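Local coordinates for protein exonuclease mut-7 homolog (Aedes aegypti, PDB 7JW2) that probably trims the 3' ends of Argonaute-bound microRNAs as a magnesium-dependent 3'-5' exoribonuclease, of which this chain is the exonuclease domain, at residues Tyr142-Val147 with Val155-Gly160; Asp136-Pro141 with Glu200-His205. All coordinates share one frame; numbering follows the deposited sequence.

Contacts 1 and 2 use consecutive parts, 142-147 and 136-141, of the loop between helices 125-132 and 151-159, and their centres lie about 12 Å apart. Contact 1 folds 142-147 back on the end of helix 151-159, only eight residues on; contact 2 lays 136-141 against the last turns of helix 179-205, 59 residues on along the chain. Both are partly buried and lie well away from the centre of the chain. Contact 1 is the larger, 434 against 216 Å², and combines a salt bridge, a backbone bond and a glycine against a tyrosine ring. Contact 2 has no charge pair: a glutamine spans a buried phenylalanine and a backbone amide. F140 and P141 pack on L157 and C158, joining the two.

Contact 1: Tyr142-Val147 with Val155-Gly160; sequences YHEESV and VRLCLG
Y142 meets the end of helix 151-159 with both backbone and ring. Its N donates to L157 O at 3.0 Å, and its side chain, with CG beside the backbone N (chi1 -55°), lies flat on G160. G160 CA sits over the ring centre, 3.5 Å from the centroid, in a CH-pi contact, while the carbonyl oxygens of L157 and C158 lie at the ring edge. G160, with left-handed backbone angles, ends the helix, and the preceding loop folds back on that end. Next, H143 turns away and its ND1 bonds to F140 N. E144 comes back toward the helix: L157 CD2 touches its N at 3.3 Å, and its extended chain carries the carboxylate to R156. The guanidinium grips it side-on, NE to OE1 at 2.8 Å and NH2 to OE2 at 3.0 Å. Both oxygens lie in the guanidinium plane, but the carboxylate is turned 37° against it. NH1 of R156 bonds to OD1 of N153, within the same helix. V147 closes the segment, its CG2 3.8 Å from L157 CD1. W129 of helix 125-132 also touches V147 and L157, and V155 and C158 face helix 179-205, leaving helix 151-159 between that long helix and the loop.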
ATOM      1  N   TYR A 142     -18.501  -0.729 -35.325  1.00 23.13           N
ATOM      2  CA  TYR A 142     -18.299   0.349 -36.279  1.00 20.70           C
ATOM      3  C   TYR A 142     -17.305  -0.177 -37.291  1.00 24.94           C
ATOM      4  O   TYR A 142     -16.227   0.390 -37.480  1.00 30.60           O
ATOM      5  CB  TYR A 142     -17.829   1.617 -35.566  1.00 19.18           C
ATOM      6  CG  TYR A 142     -18.788   2.002 -34.472  1.00 22.19           C
ATOM      7  CD1 TYR A 142     -19.884   2.813 -34.735  1.00 21.02           C
ATOM      8  CD2 TYR A 142     -18.631   1.503 -33.181  1.00 20.13           C
ATOM      9  CE1 TYR A 142     -20.784   3.142 -33.741  1.00 23.34           C
ATOM     10  CE2 TYR A 142     -19.512   1.831 -32.183  1.00 23.46           C
ATOM     11  CZ  TYR A 142     -20.596   2.643 -32.460  1.00 24.51           C
ATOM     12  OH  TYR A 142     -21.481   2.966 -31.452  1.00 28.92           O
ATOM     13  N   HIS A 143     -17.677  -1.290 -37.922  1.00 30.06           N
ATOM     14  CA  HIS A 143     -16.745  -2.068 -38.720  1.00 32.87           C
ATOM     15  C   HIS A 143     -16.242  -1.265 -39.906  1.00 35.93           C
ATOM     16  O   HIS A 143     -16.971  -0.465 -40.498  1.00 37.59           O
ATOM     17  CB  HIS A 143     -17.406  -3.359 -39.211  1.00 32.16           C
ATOM     18  CG  HIS A 143     -16.433  -4.464 -39.488  1.00 36.76           C
ATOM     19  ND1 HIS A 143     -16.111  -5.421 -38.553  1.00 35.34           N
ATOM     20  CD2 HIS A 143     -15.705  -4.760 -40.591  1.00 40.92           C
ATOM     21  CE1 HIS A 143     -15.225  -6.258 -39.061  1.00 31.06           C
ATOM     22  NE2 HIS A 143     -14.965  -5.881 -40.300  1.00 43.05           N
ATOM     23  N   GLU A 144     -14.968  -1.468 -40.221  1.00 39.71           N
ATOM     24  CA  GLU A 144     -14.337  -0.932 -41.413  1.00 43.10           C
ATOM     25  C   GLU A 144     -13.428  -2.015 -41.967  1.00 45.44           C
ATOM     26  O   GLU A 144     -13.026  -2.938 -41.255  1.00 46.57           O
ATOM     27  CB  GLU A 144     -13.551   0.354 -41.119  1.00 41.64           C
ATOM     28  CG  GLU A 144     -14.368   1.444 -40.441  1.00 39.30           C
ATOM     29  CD  GLU A 144     -13.581   2.719 -40.237  1.00 44.22           C
ATOM     30  OE1 GLU A 144     -14.078   3.622 -39.527  1.00 41.08           O
ATOM     31  OE2 GLU A 144     -12.463   2.816 -40.785  1.00 46.94           O
ATOM     32  N   GLU A 145     -13.114  -1.901 -43.252  1.00 48.27           N
ATOM     33  CA  GLU A 145     -12.323  -2.910 -43.943  1.00 50.28           C
ATOM     34  C   GLU A 145     -10.845  -2.541 -43.924  1.00 49.82           C
ATOM     35  O   GLU A 145     -10.479  -1.406 -44.251  1.00 52.17           O
ATOM     36  CB  GLU A 145     -12.799  -3.064 -45.387  1.00 50.60           C
ATOM     37  CG  GLU A 145     -13.654  -4.293 -45.641  1.00 50.08           C
ATOM     38  CD  GLU A 145     -13.597  -4.741 -47.089  1.00 53.25           C
ATOM     39  OE1 GLU A 145     -12.965  -5.783 -47.368  1.00 55.98           O
ATOM     40  OE2 GLU A 145     -14.172  -4.042 -47.952  1.00 55.66           O
ATOM     41  N   SER A 146     -10.013  -3.501 -43.519  1.00 49.18           N
ATOM     42  CA  SER A 146      -8.562  -3.453 -43.687  1.00 52.02           C
ATOM     43  C   SER A 146      -7.958  -2.123 -43.230  1.00 51.63           C
ATOM     44  O   SER A 146      -7.289  -1.416 -43.984  1.00 55.12           O
ATOM     45  CB  SER A 146      -8.184  -3.752 -45.140  1.00 52.65           C
ATOM     46  OG  SER A 146      -8.615  -5.048 -45.513  1.00 56.42           O
ATOM     47  N   VAL A 147      -8.205  -1.787 -41.968  1.00 48.97           N
ATOM     48  CA  VAL A 147      -7.517  -0.651 -41.373  1.00 45.35           C
ATOM     49  C   VAL A 147      -6.150  -1.103 -40.869  1.00 45.79           C
ATOM     50  O   VAL A 147      -5.913  -2.289 -40.606  1.00 43.74           O
ATOM     51  CB  VAL A 147      -8.345  -0.016 -40.240  1.00 44.53           C
ATOM     52  CG1 VAL A 147      -9.720   0.429 -40.751  1.00 47.40           C
ATOM     53  CG2 VAL A 147      -8.488  -0.986 -39.067  1.00 38.09           C
ATOM     54  N   VAL A 155      -9.856   1.678 -31.579  1.00 18.68           N
ATOM     55  CA  VAL A 155     -10.822   2.517 -30.878  1.00 18.07           C
ATOM     56  C   VAL A 155     -11.987   2.879 -31.795  1.00 22.50           C
ATOM     57  O   VAL A 155     -13.154   2.824 -31.390  1.00 21.67           O
ATOM     58  CB  VAL A 155     -10.131   3.771 -30.315  1.00 19.55           C
ATOM     59  CG1 VAL A 155     -11.155   4.795 -29.899  1.00 21.63           C
ATOM     60  CG2 VAL A 155      -9.268   3.389 -29.112  1.00 19.78           C
ATOM     61  N   ARG A 156     -11.693   3.267 -33.036  1.00 22.08           N
ATOM     62  CA  ARG A 156     -12.774   3.604 -33.959  1.00 24.21           C
ATOM     63  C   ARG A 156     -13.667   2.401 -34.236  1.00 24.27           C
ATOM     64  O   ARG A 156     -14.896   2.518 -34.220  1.00 25.15           O
ATOM     65  CB  ARG A 156     -12.211   4.154 -35.265  1.00 25.28           C
ATOM     66  CG  ARG A 156     -13.250   4.909 -36.093  1.00 28.14           C
ATOM     67  CD  ARG A 156     -12.576   5.706 -37.185  1.00 34.43           C
ATOM     68  NE  ARG A 156     -11.957   4.822 -38.167  1.00 37.92           N
ATOM     69  CZ  ARG A 156     -10.645   4.623 -38.276  1.00 34.13           C
ATOM     70  NH1 ARG A 156      -9.808   5.240 -37.456  1.00 33.16           N
ATOM     71  NH2 ARG A 156     -10.172   3.799 -39.203  1.00 38.43           N
ATOM     72  N   LEU A 157     -13.061   1.234 -34.484  1.00 20.75           N
ATOM     73  CA  LEU A 157     -13.835   0.029 -34.778  1.00 19.39           C
ATOM     74  C   LEU A 157     -14.740  -0.362 -33.617  1.00 22.41           C
ATOM     75  O   LEU A 157     -15.860  -0.838 -33.829  1.00 20.95           O
ATOM     76  CB  LEU A 157     -12.897  -1.129 -35.109  1.00 22.32           C
ATOM     77  CG  LEU A 157     -12.154  -1.066 -36.438  1.00 24.16           C
ATOM     78  CD1 LEU A 157     -10.947  -1.971 -36.400  1.00 25.37           C
ATOM     79  CD2 LEU A 157     -13.082  -1.481 -37.555  1.00 26.21           C
ATOM     80  N   CYS A 158     -14.270  -0.190 -32.383  1.00 20.00           N
ATOM     81  CA  CYS A 158     -15.032  -0.669 -31.238  1.00 18.40           C
ATOM     82  C   CYS A 158     -15.957   0.383 -30.652  1.00 21.00           C
ATOM     83  O   CYS A 158     -17.037   0.041 -30.167  1.00 23.79           O
ATOM     84  CB  CYS A 158     -14.087  -1.164 -30.134  1.00 20.56           C
ATOM     85  SG  CYS A 158     -13.144  -2.617 -30.562  1.00 21.16           S
ATOM     86  N   LEU A 159     -15.561   1.653 -30.667  1.00 20.10           N
ATOM     87  CA  LEU A 159     -16.320   2.687 -29.989  1.00 23.37           C
ATOM     88  C   LEU A 159     -16.895   3.755 -30.906  1.00 24.92           C
ATOM     89  O   LEU A 159     -17.670   4.593 -30.430  1.00 26.53           O
ATOM     90  CB  LEU A 159     -15.444   3.362 -28.927  1.00 26.30           C
ATOM     91  CG  LEU A 159     -14.625   2.420 -28.043  1.00 28.03           C
ATOM     92  CD1 LEU A 159     -13.750   3.269 -27.153  1.00 29.06           C
ATOM     93  CD2 LEU A 159     -15.513   1.488 -27.224  1.00 27.43           C
ATOM     94  N   GLY A 160     -16.549   3.756 -32.191  1.00 22.50           N
ATOM     95  CA  GLY A 160     -17.182   4.666 -33.128  1.00 23.89           C
ATOM     96  C   GLY A 160     -16.773   6.110 -32.989  1.00 26.79           C
ATOM     97  O   GLY A 160     -17.472   6.996 -33.491  1.00 29.14           O
TER

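Contact 2: Asp136-Pro141 with Glu200-His205; sequences DSFRFP and EKQLTH
The extended backbone at F138 and R139 passes the helical turn of Q202, with the CA atoms of F138 and Q202 6.9 Å apart. Q202 carries the contact. Its CG stands opposite the backbone N (chi1 169°), and a bend at chi2 (65°) then sets the amide beside the backbone of R139. CG lies over one face of the F138 ring, offset toward the rim, as a CH-pi contact 3.6 Å from the centroid, with CE2 the nearest ring atom. The amide stands almost perpendicular to that ring. R139 N donates to Q202 OE1 at 3.0 Å along a nearly straight N-H line (167°), yet it reaches the oxygen from above the carbonyl plane. A water also donates to OE1, at 2.8 Å, and more weakly to S137 O, giving Q202 OE1 two donors, R139 N and the water. In this DEDD-type exonuclease domain of the RNase H clan, this contact joins the loop after helix 125-132 to the end of the long helix 179-205. L203, one residue on, brings CD2 to 3.9 Å from F138 CD2; V132 touches both residues, and I213 of helix 210-217 meets L203 as well. An edge of the F138 ring also meets the F140 ring, with F138 CE1 over the centre of the F140 face. The R139 side chain bends back over its own segment, where NH1 bonds weakly to the carbonyl oxygens of D136 and F138.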
ATOM      1  N   ASP A 136     -15.385 -15.431 -39.748  1.00 41.51           N
ATOM      2  CA  ASP A 136     -16.057 -14.771 -40.864  1.00 38.51           C
ATOM      3  C   ASP A 136     -17.277 -13.982 -40.409  1.00 36.49           C
ATOM      4  O   ASP A 136     -17.599 -12.942 -40.997  1.00 38.89           O
ATOM      5  CB  ASP A 136     -16.459 -15.803 -41.916  1.00 45.70           C
ATOM      6  CG  ASP A 136     -15.382 -16.023 -42.955  1.00 53.64           C
ATOM      7  OD1 ASP A 136     -14.960 -15.034 -43.592  1.00 57.76           O
ATOM      8  OD2 ASP A 136     -14.955 -17.185 -43.133  1.00 58.30           O
ATOM      9  N   SER A 137     -17.956 -14.448 -39.361  1.00 32.50           N
ATOM     10  CA  SER A 137     -19.154 -13.786 -38.865  1.00 34.74           C
ATOM     11  C   SER A 137     -18.850 -12.557 -38.018  1.00 31.96           C
ATOM     12  O   SER A 137     -19.753 -11.746 -37.786  1.00 35.52           O
ATOM     13  CB  SER A 137     -19.986 -14.765 -38.037  1.00 35.36           C
ATOM     14  OG  SER A 137     -20.853 -15.532 -38.859  1.00 39.86           O
ATOM     15  N   PHE A 138     -17.619 -12.406 -37.542  1.00 32.09           N
ATOM     16  CA  PHE A 138     -17.319 -11.355 -36.577  1.00 29.44           C
ATOM     17  C   PHE A 138     -17.362  -9.982 -37.234  1.00 27.13           C
ATOM     18  O   PHE A 138     -16.695  -9.743 -38.246  1.00 29.91           O
ATOM     19  CB  PHE A 138     -15.946 -11.590 -35.949  1.00 27.85           C
ATOM     20  CG  PHE A 138     -15.595 -10.601 -34.866  1.00 22.24           C
ATOM     21  CD1 PHE A 138     -15.093  -9.343 -35.180  1.00 25.85           C
ATOM     22  CD2 PHE A 138     -15.763 -10.935 -33.531  1.00 24.66           C
ATOM     23  CE1 PHE A 138     -14.782  -8.446 -34.188  1.00 26.02           C
ATOM     24  CE2 PHE A 138     -15.440 -10.034 -32.528  1.00 23.73           C
ATOM     25  CZ  PHE A 138     -14.953  -8.793 -32.856  1.00 24.98           C
ATOM     26  N   ARG A 139     -18.125  -9.070 -36.634  1.00 23.67           N
ATOM     27  CA  ARG A 139     -18.207  -7.690 -37.097  1.00 26.35           C
ATOM     28  C   ARG A 139     -17.989  -6.744 -35.925  1.00 23.99           C
ATOM     29  O   ARG A 139     -18.696  -6.822 -34.919  1.00 28.14           O
ATOM     30  CB  ARG A 139     -19.567  -7.391 -37.742  1.00 31.55           C
ATOM     31  CG  ARG A 139     -19.768  -7.946 -39.144  1.00 35.12           C
ATOM     32  CD  ARG A 139     -18.547  -7.754 -40.041  1.00 37.66           C
ATOM     33  NE  ARG A 139     -18.802  -8.233 -41.399  1.00 41.69           N
ATOM     34  CZ  ARG A 139     -18.969  -9.512 -41.726  1.00 42.50           C
ATOM     35  NH1 ARG A 139     -18.898 -10.458 -40.798  1.00 41.31           N
ATOM     36  NH2 ARG A 139     -19.202  -9.852 -42.987  1.00 45.52           N
ATOM     37  N   PHE A 140     -17.027  -5.833 -36.059  1.00 26.92           N
ATOM     38  CA  PHE A 140     -16.923  -4.736 -35.113  1.00 25.04           C
ATOM     39  C   PHE A 140     -18.175  -3.862 -35.207  1.00 25.44           C
ATOM     40  O   PHE A 140     -18.805  -3.780 -36.269  1.00 26.36           O
ATOM     41  CB  PHE A 140     -15.666  -3.912 -35.395  1.00 25.25           C
ATOM     42  CG  PHE A 140     -14.395  -4.580 -34.950  1.00 23.51           C
ATOM     43  CD1 PHE A 140     -13.581  -5.239 -35.858  1.00 23.70           C
ATOM     44  CD2 PHE A 140     -14.013  -4.543 -33.615  1.00 22.40           C
ATOM     45  CE1 PHE A 140     -12.415  -5.860 -35.448  1.00 24.95           C
ATOM     46  CE2 PHE A 140     -12.841  -5.155 -33.198  1.00 23.08           C
ATOM     47  CZ  PHE A 140     -12.044  -5.814 -34.109  1.00 21.15           C
ATOM     48  N   PRO A 141     -18.579  -3.219 -34.107  1.00 22.71           N
ATOM     49  CA  PRO A 141     -19.810  -2.407 -34.144  1.00 28.58           C
ATOM     50  C   PRO A 141     -19.708  -1.201 -35.053  1.00 28.69           C
ATOM     51  O   PRO A 141     -20.738  -0.668 -35.486  1.00 25.52           O
ATOM     52  CB  PRO A 141     -20.007  -1.977 -32.686  1.00 27.37           C
ATOM     53  CG  PRO A 141     -18.686  -2.222 -32.001  1.00 25.55           C
ATOM     54  CD  PRO A 141     -17.974  -3.286 -32.762  1.00 23.25           C
ATOM     55  N   GLU A 200     -15.709  -8.672 -26.548  1.00 18.03           N
ATOM     56  CA  GLU A 200     -16.432  -9.692 -25.790  1.00 19.23           C
ATOM     57  C   GLU A 200     -17.890  -9.775 -26.230  1.00 21.47           C
ATOM     58  O   GLU A 200     -18.415 -10.869 -26.494  1.00 22.83           O
ATOM     59  CB  GLU A 200     -16.330  -9.354 -24.297  1.00 20.57           C
ATOM     60  CG  GLU A 200     -16.709 -10.433 -23.307  1.00 30.15           C
ATOM     61  CD  GLU A 200     -16.324 -10.032 -21.886  1.00 33.96           C
ATOM     62  OE1 GLU A 200     -16.631  -8.885 -21.487  1.00 36.16           O
ATOM     63  OE2 GLU A 200     -15.697 -10.846 -21.176  1.00 35.22           O
ATOM     64  N   LYS A 201     -18.560  -8.622 -26.317  1.00 19.85           N
ATOM     65  CA  LYS A 201     -19.977  -8.608 -26.670  1.00 23.31           C
ATOM     66  C   LYS A 201     -20.205  -9.168 -28.066  1.00 25.96           C
ATOM     67  O   LYS A 201     -21.174  -9.904 -28.299  1.00 25.41           O
ATOM     68  CB  LYS A 201     -20.533  -7.188 -26.561  1.00 27.56           C
ATOM     69  CG  LYS A 201     -20.854  -6.760 -25.145  1.00 27.49           C
ATOM     70  CD  LYS A 201     -21.184  -5.278 -25.073  1.00 31.53           C
ATOM     71  CE  LYS A 201     -21.540  -4.849 -23.651  1.00 37.18           C
ATOM     72  NZ  LYS A 201     -20.960  -5.745 -22.609  1.00 37.47           N
ATOM     73  N   GLN A 202     -19.320  -8.849 -29.012  1.00 22.85           N
ATOM     74  CA  GLN A 202     -19.524  -9.337 -30.371  1.00 23.82           C
ATOM     75  C   GLN A 202     -19.199 -10.824 -30.502  1.00 27.26           C
ATOM     76  O   GLN A 202     -19.857 -11.530 -31.276  1.00 24.90           O
ATOM     77  CB  GLN A 202     -18.707  -8.493 -31.355  1.00 24.95           C
ATOM     78  CG  GLN A 202     -18.619  -9.048 -32.771  1.00 26.97           C
ATOM     79  CD  GLN A 202     -19.944  -9.095 -33.510  1.00 28.68           C
ATOM     80  OE1 GLN A 202     -20.058  -9.789 -34.515  1.00 26.43           O
ATOM     81  NE2 GLN A 202     -20.938  -8.345 -33.032  1.00 28.99           N
ATOM     82  N   LEU A 203     -18.222 -11.331 -29.746  1.00 22.83           N
ATOM     83  CA  LEU A 203     -17.975 -12.773 -29.738  1.00 22.78           C
ATOM     84  C   LEU A 203     -19.182 -13.530 -29.202  1.00 25.38           C
ATOM     85  O   LEU A 203     -19.577 -14.565 -29.760  1.00 26.23           O
ATOM     86  CB  LEU A 203     -16.734 -13.093 -28.908  1.00 20.01           C
ATOM     87  CG  LEU A 203     -15.406 -12.745 -29.570  1.00 21.80           C
ATOM     88  CD1 LEU A 203     -14.281 -12.870 -28.529  1.00 19.92           C
ATOM     89  CD2 LEU A 203     -15.129 -13.612 -30.789  1.00 22.30           C
ATOM     90  N   THR A 204     -19.788 -13.024 -28.124  1.00 22.55           N
ATOM     91  CA  THR A 204     -21.015 -13.625 -27.610  1.00 27.43           C
ATOM     92  C   THR A 204     -22.128 -13.561 -28.653  1.00 28.26           C
ATOM     93  O   THR A 204     -22.913 -14.510 -28.800  1.00 28.79           O
ATOM     94  CB  THR A 204     -21.432 -12.915 -26.319  1.00 27.20           C
ATOM     95  OG1 THR A 204     -20.404 -13.073 -25.325  1.00 28.05           O
ATOM     96  CG2 THR A 204     -22.729 -13.500 -25.772  1.00 26.23           C
ATOM     97  N   HIS A 205     -22.183 -12.468 -29.421  1.00 25.33           N
ATOM     98  CA  HIS A 205     -23.235 -12.302 -30.424  1.00 27.91           C
ATOM     99  C   HIS A 205     -23.162 -13.379 -31.498  1.00 28.49           C
ATOM    100  O   HIS A 205     -24.199 -13.844 -31.988  1.00 31.90           O
ATOM    101  CB  HIS A 205     -23.146 -10.912 -31.052  1.00 27.96           C
ATOM    102  CG  HIS A 205     -24.224 -10.633 -32.054  1.00 34.12           C
ATOM    103  ND1 HIS A 205     -25.517 -10.327 -31.687  1.00 37.62           N
ATOM    104  CD2 HIS A 205     -24.202 -10.618 -33.407  1.00 36.10           C
ATOM    105  CE1 HIS A 205     -26.245 -10.132 -32.771  1.00 36.77           C
ATOM    106  NE2 HIS A 205     -25.472 -10.306 -33.829  1.00 37.61           N
TER
HETATM  107  O   HOH W   1     -22.240 -10.195 -36.166  1.00 34.19           O